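Local coordinates for scarecrow-like protein 3 (Arabidopsis thaliana, PDB 6KPB), which is probably a GRAS-family transcription factor of plant development and binds zinc finger proteins such as JACKDAW/IDD10, at residues L258-F263 and D332-A337. Residues are numbered along the deposited sequence; the frame is centred on the assembly and turned at random.
Sequences LQLHTF and DSFLNA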
# COMPACT_ATOMS: atom_id res chain seq x y z
N LEU A 258 -26.05 5.77 1.61
CA LEU A 258 -25.01 6.04 0.61
C LEU A 258 -24.79 4.87 -0.34
O LEU A 258 -23.68 4.65 -0.81
CB LEU A 258 -23.69 6.43 1.28
CG LEU A 258 -23.71 7.58 2.29
CD1 LEU A 258 -22.29 7.94 2.71
CD2 LEU A 258 -24.44 8.79 1.71
N GLN A 259 -25.85 4.11 -0.64
CA GLN A 259 -25.72 2.94 -1.50
C GLN A 259 -26.49 3.03 -2.81
O GLN A 259 -26.16 2.29 -3.74
CB GLN A 259 -26.18 1.68 -0.75
CG GLN A 259 -25.36 1.38 0.49
CD GLN A 259 -23.87 1.40 0.22
OE1 GLN A 259 -23.38 0.74 -0.69
NE2 GLN A 259 -23.14 2.18 1.01
N LEU A 260 -27.49 3.90 -2.91
CA LEU A 260 -28.34 3.91 -4.09
C LEU A 260 -27.60 4.41 -5.32
O LEU A 260 -27.77 3.86 -6.42
CB LEU A 260 -29.59 4.75 -3.84
CG LEU A 260 -30.89 4.18 -4.41
CD1 LEU A 260 -31.11 2.77 -3.91
CD2 LEU A 260 -32.07 5.07 -4.05
N HIS A 261 -26.75 5.43 -5.16
CA HIS A 261 -26.02 5.98 -6.30
C HIS A 261 -25.07 4.97 -6.92
O HIS A 261 -24.63 5.16 -8.06
CB HIS A 261 -25.25 7.24 -5.88
CG HIS A 261 -24.16 6.98 -4.89
ND1 HIS A 261 -24.24 7.39 -3.57
CD2 HIS A 261 -22.96 6.37 -5.02
CE1 HIS A 261 -23.14 7.04 -2.94
NE2 HIS A 261 -22.35 6.41 -3.79
N THR A 262 -24.74 3.89 -6.20
CA THR A 262 -23.88 2.85 -6.75
C THR A 262 -24.47 2.25 -8.02
O THR A 262 -23.74 1.93 -8.97
CB THR A 262 -23.65 1.77 -5.69
OG1 THR A 262 -22.68 2.22 -4.74
CG2 THR A 262 -23.18 0.46 -6.32
N PHE A 263 -25.80 2.12 -8.08
CA PHE A 263 -26.45 1.44 -9.19
C PHE A 263 -26.54 2.28 -10.46
O PHE A 263 -26.99 1.76 -11.48
CB PHE A 263 -27.85 0.99 -8.78
CG PHE A 263 -27.86 -0.07 -7.72
CD1 PHE A 263 -27.84 0.26 -6.38
CD2 PHE A 263 -27.91 -1.41 -8.07
CE1 PHE A 263 -27.85 -0.72 -5.40
CE2 PHE A 263 -27.92 -2.40 -7.10
CZ PHE A 263 -27.89 -2.05 -5.77
N ASP A 332 -33.42 1.34 -11.33
CA ASP A 332 -34.85 1.04 -11.42
C ASP A 332 -35.14 -0.39 -10.99
O ASP A 332 -36.06 -0.64 -10.21
CB ASP A 332 -35.34 1.28 -12.85
CG ASP A 332 -35.04 2.68 -13.35
OD1 ASP A 332 -34.44 3.47 -12.59
OD2 ASP A 332 -35.42 2.99 -14.50
N SER A 333 -34.35 -1.35 -11.49
CA SER A 333 -34.57 -2.75 -11.15
C SER A 333 -34.40 -2.99 -9.66
O SER A 333 -35.15 -3.76 -9.05
CB SER A 333 -33.63 -3.64 -11.95
OG SER A 333 -32.39 -3.82 -11.28
N PHE A 334 -33.41 -2.33 -9.04
CA PHE A 334 -33.19 -2.52 -7.61
C PHE A 334 -34.32 -1.90 -6.79
O PHE A 334 -34.82 -2.53 -5.85
CB PHE A 334 -31.84 -1.93 -7.20
CG PHE A 334 -31.42 -2.29 -5.80
CD1 PHE A 334 -31.19 -3.61 -5.45
CD2 PHE A 334 -31.28 -1.31 -4.84
CE1 PHE A 334 -30.82 -3.94 -4.16
CE2 PHE A 334 -30.90 -1.63 -3.55
CZ PHE A 334 -30.67 -2.95 -3.21
N LEU A 335 -34.74 -0.69 -7.14
CA LEU A 335 -35.84 -0.05 -6.43
C LEU A 335 -37.14 -0.83 -6.61
O LEU A 335 -37.93 -0.95 -5.68
CB LEU A 335 -36.01 1.39 -6.89
CG LEU A 335 -34.88 2.35 -6.50
CD1 LEU A 335 -35.09 3.72 -7.13
CD2 LEU A 335 -34.79 2.46 -4.98
N ASN A 336 -37.36 -1.37 -7.81
CA ASN A 336 -38.54 -2.21 -8.03
C ASN A 336 -38.42 -3.52 -7.26
O ASN A 336 -39.42 -4.03 -6.74
CB ASN A 336 -38.73 -2.48 -9.52
CG ASN A 336 -39.79 -3.53 -9.79
OD1 ASN A 336 -40.99 -3.23 -9.79
ND2 ASN A 336 -39.36 -4.76 -10.02
N ALA A 337 -37.21 -4.08 -7.17
CA ALA A 337 -37.00 -5.26 -6.35
C ALA A 337 -37.29 -4.97 -4.89
O ALA A 337 -37.91 -5.78 -4.19
CB ALA A 337 -35.58 -5.78 -6.53
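Phe263 and Phe334 meet face against face in an offset stack, their ring centroids 4.2 Å apart and their planes tilted by 16°. The displacement is easily traced: Phe263 CZ stands over the centre of the Phe334 ring, whereas Phe334 CG, 3.5 Å from Phe263 CZ, lies above the rim of its partner. Although the rings are nearly parallel, the two side chains come in at about a right angle to each other. With CG anti to the backbone N (chi1 -170°), Phe334 lays its ring over Phe263; its CB, set in place by the helix backbone, lies over the same face, a CH-pi contact 4.1 Å from Phe334 CB to the Phe263 ring centroid. In the plane of the Phe263 ring, its edge meets Leu260 O, the same carbonyl that accepts a 3.1 Å hydrogen bond from Phe263 N in the 3-10 turn. Leu260 finishes the apolar patch by a different route: its CD1 sits at the edge of the Phe334 ring and packs 3.8 Å from Leu335 CD2. No hydrogen bond crosses the contact. The patch lies inside a beta-alpha-beta crossover of the Rossmann-like GRAS domain, in the predicted PFYRE region: it packs the turn following strand 251-257 against helix 330-340, which leads into the adjacent parallel strand 345-351; helix 419-428 packs alongside, with Ile426 touching both Leu260 and Leu335.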